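Local coordinates for protein tryptophan synthase alpha chain (Pyrococcus furiosus, PDB 2DZW) that cleaves indoleglycerol phosphate to indole and glyceraldehyde 3-phosphate as the alpha subunit of tryptophan synthase, in the last step of tryptophan biosynthesis, at residues 6-11 with 216-221; 26-31 with 236-241. The protein carries 1 engineered substitution. All blocks are in the same frame, centred on the assembly; numbering follows the deposited sequence.

Contact 1. Residues 6-11 with 216-221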
loop_
_atom_site.group_PDB
_atom_site.type_symbol
_atom_site.label_atom_id
_atom_site.label_comp_id
_atom_site.label_asym_id
_atom_site.label_seq_id
_atom_site.Cartn_x
_atom_site.Cartn_y
_atom_site.Cartn_z
ATOM N N SER A 6 -9.406 -9.946 -2.221
ATOM C CA SER A 6 -9.370 -8.842 -1.270
ATOM C C SER A 6 -9.216 -7.467 -1.893
ATOM O O SER A 6 -8.501 -7.292 -2.878
ATOM C CB SER A 6 -8.225 -9.025 -0.277
ATOM O OG SER A 6 -8.470 -10.104 0.603
ATOM N N LEU A 7 -9.903 -6.500 -1.299
ATOM C CA LEU A 7 -9.815 -5.113 -1.712
ATOM C C LEU A 7 -8.878 -4.577 -0.636
ATOM O O LEU A 7 -9.130 -4.761 0.558
ATOM C CB LEU A 7 -11.191 -4.433 -1.642
ATOM C CG LEU A 7 -11.256 -2.972 -2.109
ATOM C CD1 LEU A 7 -12.652 -2.618 -2.601
ATOM C CD2 LEU A 7 -10.840 -2.068 -0.966
ATOM N N ILE A 8 -7.781 -3.951 -1.054
ATOM C CA ILE A 8 -6.794 -3.432 -0.112
ATOM C C ILE A 8 -6.679 -1.913 -0.149
ATOM O O ILE A 8 -5.997 -1.349 -1.007
ATOM C CB ILE A 8 -5.415 -4.042 -0.397
ATOM C CG1 ILE A 8 -5.529 -5.567 -0.390
ATOM C CG2 ILE A 8 -4.399 -3.540 0.612
ATOM C CD1 ILE A 8 -4.321 -6.281 -0.943
ATOM N N PRO A 9 -7.344 -1.231 0.788
ATOM C CA PRO A 9 -7.312 0.233 0.858
ATOM C C PRO A 9 -5.917 0.784 1.168
ATOM O O PRO A 9 -5.173 0.214 1.975
ATOM C CB PRO A 9 -8.292 0.550 1.990
ATOM C CG PRO A 9 -9.205 -0.640 2.020
ATOM C CD PRO A 9 -8.265 -1.786 1.797
ATOM N N TYR A 10 -5.565 1.883 0.508
ATOM C CA TYR A 10 -4.296 2.547 0.767
ATOM C C TYR A 10 -4.640 3.938 1.280
ATOM O O TYR A 10 -5.430 4.642 0.660
ATOM C CB TYR A 10 -3.443 2.711 -0.494
ATOM C CG TYR A 10 -2.375 3.777 -0.298
ATOM C CD1 TYR A 10 -1.138 3.464 0.274
ATOM C CD2 TYR A 10 -2.653 5.124 -0.565
ATOM C CE1 TYR A 10 -0.211 4.457 0.581
ATOM C CE2 TYR A 10 -1.736 6.125 -0.255
ATOM C CZ TYR A 10 -0.520 5.789 0.319
ATOM O OH TYR A 10 0.374 6.784 0.653
ATOM N N LEU A 11 -4.046 4.332 2.401
ATOM C CA LEU A 11 -4.283 5.656 2.974
ATOM C C LEU A 11 -2.954 6.277 3.355
ATOM O O LEU A 11 -1.996 5.576 3.650
ATOM C CB LEU A 11 -5.154 5.566 4.231
ATOM C CG LEU A 11 -6.606 5.138 4.055
ATOM C CD1 LEU A 11 -7.259 5.076 5.432
ATOM C CD2 LEU A 11 -7.353 6.115 3.145
ATOM N N GLY A 216 -5.362 -9.670 -5.056
ATOM C CA GLY A 216 -5.951 -8.558 -4.344
ATOM C C GLY A 216 -5.868 -7.297 -5.175
ATOM O O GLY A 216 -5.020 -7.179 -6.060
ATOM N N VAL A 217 -6.758 -6.357 -4.895
ATOM C CA VAL A 217 -6.780 -5.093 -5.602
ATOM C C VAL A 217 -6.673 -3.989 -4.569
ATOM O O VAL A 217 -7.414 -3.969 -3.578
ATOM C CB VAL A 217 -8.090 -4.911 -6.406
ATOM C CG1 VAL A 217 -8.103 -3.533 -7.066
ATOM C CG2 VAL A 217 -8.223 -6.026 -7.451
ATOM N N VAL A 218 -5.729 -3.086 -4.796
ATOM C CA VAL A 218 -5.519 -1.969 -3.897
ATOM C C VAL A 218 -6.381 -0.831 -4.418
ATOM O O VAL A 218 -6.608 -0.728 -5.619
ATOM C CB VAL A 218 -4.042 -1.497 -3.921
ATOM C CG1 VAL A 218 -3.874 -0.245 -3.050
ATOM C CG2 VAL A 218 -3.119 -2.612 -3.451
ATOM N N VAL A 219 -6.873 0.009 -3.519
ATOM C CA VAL A 219 -7.666 1.164 -3.912
ATOM C C VAL A 219 -7.081 2.309 -3.110
ATOM O O VAL A 219 -7.348 2.424 -1.911
ATOM C CB VAL A 219 -9.159 1.010 -3.554
ATOM C CG1 VAL A 219 -9.926 2.240 -4.019
ATOM C CG2 VAL A 219 -9.732 -0.246 -4.205
ATOM N N GLY A 220 -6.272 3.143 -3.761
ATOM C CA GLY A 220 -5.641 4.243 -3.056
ATOM C C GLY A 220 -5.966 5.622 -3.577
ATOM O O GLY A 220 -6.450 6.478 -2.837
ATOM N N SER A 221 -5.687 5.849 -4.854
ATOM C CA SER A 221 -5.958 7.138 -5.463
ATOM C C SER A 221 -7.414 7.498 -5.240
ATOM O O SER A 221 -7.728 8.561 -4.721
ATOM C CB SER A 221 -5.664 7.079 -6.956
ATOM O OG SER A 221 -4.324 6.681 -7.156
#

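Contact 2. Residues 26-31 with 236-241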
loop_
_atom_site.group_PDB
_atom_site.type_symbol
_atom_site.label_atom_id
_atom_site.label_comp_id
_atom_site.label_asym_id
_atom_site.label_seq_id
_atom_site.Cartn_x
_atom_site.Cartn_y
_atom_site.Cartn_z
ATOM N N LEU A 26 -10.905 2.539 10.387
ATOM C CA LEU A 26 -11.961 1.802 11.066
ATOM C C LEU A 26 -13.243 1.725 10.231
ATOM O O LEU A 26 -13.928 0.702 10.217
ATOM C CB LEU A 26 -12.254 2.456 12.418
ATOM C CG LEU A 26 -11.066 2.458 13.377
ATOM C CD1 LEU A 26 -11.364 3.346 14.575
ATOM C CD2 LEU A 26 -10.767 1.026 13.813
ATOM N N ALA A 27 -13.565 2.807 9.532
ATOM C CA ALA A 27 -14.767 2.844 8.714
ATOM C C ALA A 27 -14.650 1.908 7.515
ATOM O O ALA A 27 -15.656 1.445 6.982
ATOM C CB ALA A 27 -15.024 4.266 8.244
ATOM N N LEU A 28 -13.419 1.622 7.101
ATOM C CA LEU A 28 -13.185 0.754 5.948
ATOM C C LEU A 28 -12.742 -0.667 6.285
ATOM O O LEU A 28 -12.736 -1.540 5.414
ATOM C CB LEU A 28 -12.142 1.387 5.027
ATOM C CG LEU A 28 -12.485 2.749 4.416
ATOM C CD1 LEU A 28 -11.286 3.277 3.641
ATOM C CD2 LEU A 28 -13.705 2.609 3.505
ATOM N N ASP A 29 -12.378 -0.905 7.538
ATOM C CA ASP A 29 -11.914 -2.224 7.942
ATOM C C ASP A 29 -12.827 -3.368 7.495
ATOM O O ASP A 29 -12.352 -4.410 7.049
ATOM C CB ASP A 29 -11.752 -2.287 9.465
ATOM C CG ASP A 29 -11.021 -3.543 9.923
ATOM O OD1 ASP A 29 -11.287 -4.019 11.044
ATOM O OD2 ASP A 29 -10.165 -4.048 9.169
ATOM N N GLU A 30 -14.135 -3.173 7.614
ATOM C CA GLU A 30 -15.095 -4.211 7.252
ATOM C C GLU A 30 -15.075 -4.634 5.782
ATOM O O GLU A 30 -15.628 -5.678 5.438
ATOM C CB GLU A 30 -16.503 -3.765 7.627
ATOM C CG GLU A 30 -17.062 -2.664 6.745
ATOM C CD GLU A 30 -18.371 -2.105 7.273
ATOM O OE1 GLU A 30 -18.329 -1.172 8.103
ATOM O OE2 GLU A 30 -19.443 -2.604 6.868
ATOM N N TYR A 31 -14.449 -3.836 4.916
ATOM C CA TYR A 31 -14.380 -4.173 3.492
ATOM C C TYR A 31 -12.983 -4.603 3.076
ATOM O O TYR A 31 -12.792 -5.108 1.973
ATOM C CB TYR A 31 -14.738 -2.977 2.604
ATOM C CG TYR A 31 -15.967 -2.200 2.991
ATOM C CD1 TYR A 31 -15.853 -0.917 3.524
ATOM C CD2 TYR A 31 -17.242 -2.718 2.781
ATOM C CE1 TYR A 31 -16.971 -0.167 3.834
ATOM C CE2 TYR A 31 -18.374 -1.972 3.089
ATOM C CZ TYR A 31 -18.230 -0.695 3.612
ATOM O OH TYR A 31 -19.343 0.071 3.891
ATOM N N GLU A 236 -17.687 8.937 5.506
ATOM C CA GLU A 236 -18.918 8.475 4.881
ATOM C C GLU A 236 -18.775 8.261 3.382
ATOM O O GLU A 236 -19.243 7.253 2.847
ATOM C CB GLU A 236 -20.037 9.476 5.148
ATOM C CG GLU A 236 -20.035 10.041 6.569
ATOM C CD GLU A 236 -18.805 10.905 6.872
ATOM O OE1 GLU A 236 -18.500 11.827 6.080
ATOM O OE2 GLU A 236 -18.147 10.662 7.909
ATOM N N PHE A 237 -18.133 9.206 2.702
ATOM C CA PHE A 237 -17.937 9.103 1.254
ATOM C C PHE A 237 -17.002 7.947 0.884
ATOM O O PHE A 237 -17.144 7.323 -0.169
ATOM C CB PHE A 237 -17.379 10.418 0.696
ATOM C CG PHE A 237 -18.230 11.617 1.005
ATOM C CD1 PHE A 237 -18.077 12.306 2.204
ATOM C CD2 PHE A 237 -19.205 12.041 0.104
ATOM C CE1 PHE A 237 -18.887 13.403 2.504
ATOM C CE2 PHE A 237 -20.020 13.135 0.396
ATOM C CZ PHE A 237 -19.862 13.817 1.597
ATOM N N LEU A 238 -16.037 7.679 1.753
ATOM C CA LEU A 238 -15.092 6.596 1.530
ATOM C C LEU A 238 -15.867 5.278 1.540
ATOM O O LEU A 238 -15.723 4.446 0.639
ATOM C CB LEU A 238 -14.020 6.593 2.631
ATOM C CG LEU A 238 -12.982 7.721 2.643
ATOM C CD1 LEU A 238 -11.998 7.496 3.792
ATOM C CD2 LEU A 238 -12.234 7.757 1.307
ATOM N N LYS A 239 -16.704 5.109 2.563
ATOM C CA LYS A 239 -17.518 3.906 2.714
ATOM C C LYS A 239 -18.340 3.617 1.457
ATOM O O LYS A 239 -18.452 2.470 1.042
ATOM C CB LYS A 239 -18.448 4.045 3.929
ATOM C CG LYS A 239 -17.711 4.155 5.261
ATOM C CD LYS A 239 -18.652 4.346 6.471
ATOM C CE LYS A 239 -19.318 3.051 6.944
ATOM N NZ LYS A 239 -20.341 2.530 5.994
ATOM N N LYS A 240 -18.902 4.658 0.853
ATOM C CA LYS A 240 -19.706 4.492 -0.359
ATOM C C LYS A 240 -18.881 4.126 -1.592
ATOM O O LYS A 240 -19.285 3.279 -2.389
ATOM C CB LYS A 240 -20.525 5.761 -0.634
ATOM C CG LYS A 240 -21.580 6.036 0.432
ATOM C CD LYS A 240 -22.389 4.767 0.728
ATOM C CE LYS A 240 -22.928 4.745 2.160
ATOM N NZ LYS A 240 -23.470 3.398 2.517
ATOM N N LYS A 241 -17.721 4.755 -1.747
ATOM C CA LYS A 241 -16.871 4.458 -2.889
ATOM C C LYS A 241 -16.489 2.983 -2.856
ATOM O O LYS A 241 -16.648 2.273 -3.845
ATOM C CB LYS A 241 -15.625 5.353 -2.866
ATOM C CG LYS A 241 -14.574 5.030 -3.913
ATOM C CD LYS A 241 -15.162 4.768 -5.298
ATOM C CE LYS A 241 -15.944 5.943 -5.839
ATOM N NZ LYS A 241 -16.539 5.641 -7.179
#

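Contact 1. Residues 6-11 with 216-221
Tyr10 meets Gly220 at the edge of its ring. CA of Gly220 lies near the ring plane, 4.0 Å from Tyr10 CD2. CB of Tyr10 comes closer, 3.7 Å from Gly220 CA, and the glycine has no side chain to hold it off. With CG anti to the backbone N (chi1 161°), the ring is carried past Gly220. Val224 of helix 221-230 and the catalytic Glu36 touch the Tyr10 side chain, and its OH is hydrogen-bonded to Thr12 OG1. Peptide groups join the rest. Val217 N binds Ser6 O at 2.8 Å. Ile8 N binds Val217 O at 2.6 Å. The bonds from Val219 N to Ile8 O and from Tyr10 N to Val219 O carry the pairing on. This is parallel pairing of the first and last strands, the seam that closes the eight-stranded TIM barrel. The strands run at 27° to each other. Ile8, Tyr10 and Val218 line the inner face. There CG1 of Val218 lies 3.9 Å from Tyr10 CB, while CG2 lies 4.1 Å from Ile8 CB. The same CG1 also presses on the backbone, 3.1 Å from Ile8 O. Val218 touches Glu36 as well. Leu7, Pro9, Val217 and Val219 point outward. CG2 of Val219 packs against the branch point of Leu7, 3.8 Å from CG, and the two side chains cross at a slant. Helix 235-246 covers this pair with Val242, Leu245 and Leu246.

Contact 2. Residues 26-31 with 236-241
Lys239 lays its aliphatic chain along Ala27 and turns its amino group to Tyr31. CG and CD of Lys239 both touch the Ala27 methyl, with CG 4.0 Å from Ala27 CB. CG also lies 3.8 Å from Ala27 O. The chain bends at its last two torsions (chi3 79°, chi4 -70°), which brings the nitrogen round to the phenol. Lys239 NZ donates a weak hydrogen bond to Tyr31 OH, 3.4 Å long. The two side chains meet at about a right angle. On the buried side, Leu28 CD2 rests on the backbone of the other helix, 4.0 Å from Leu238 C, and is 4.1 Å from Leu238 CB. These residues bring together helix 18-29, with the turn that follows it, and helix 235-246. They are the first and last helices of the TIM-barrel chain, side by side in its outer layer. The next shell fixes the tyrosine. Its OH is also hydrogen-bonded to Glu243 OE2, one turn further along helix 235-246. Replacing Lys239 by an alanine removes the chain beyond CB with its amino group, so the Ala27 methyl would probably lose cover and Tyr31 OH would probably be left with Glu243 as its partner. CG of Glu30 covers one face of the Tyr31 ring, 3.6 Å above its centre. The Glu30 carboxylate lies near the lysine without pairing: OE1 is 4.7 Å from Lys239 NZ. Its charge may still favour the ammonium. A backbone bond of 2.9 Å from Tyr31 N to Leu28 O holds the turn. Further in, Val242 touches both Leu28 and Tyr31, while Leu223 of helix 221-230 backs Leu238.

Contact 1 and contact 2 lie in successive layers of one TIM barrel, their centres about 12 Å apart. Contact 1 is in the wall of the sheet, beside the active site. Contact 2 is further out, between helices. Their segments alternate along the chain: 6-11, 26-31, 216-221, 236-241. Strand 6-12 leads into helix 18-29, and strand 216-219 is followed by helices 221-230 and 235-246. The two ends of the chain therefore meet twice, once as strands and once as helices. The layers touch where Leu7 CB lies 4.0 Å from Tyr31 O. Val242 of helix 235-246 bridges them, reaching Leu7, Leu28 and Tyr31.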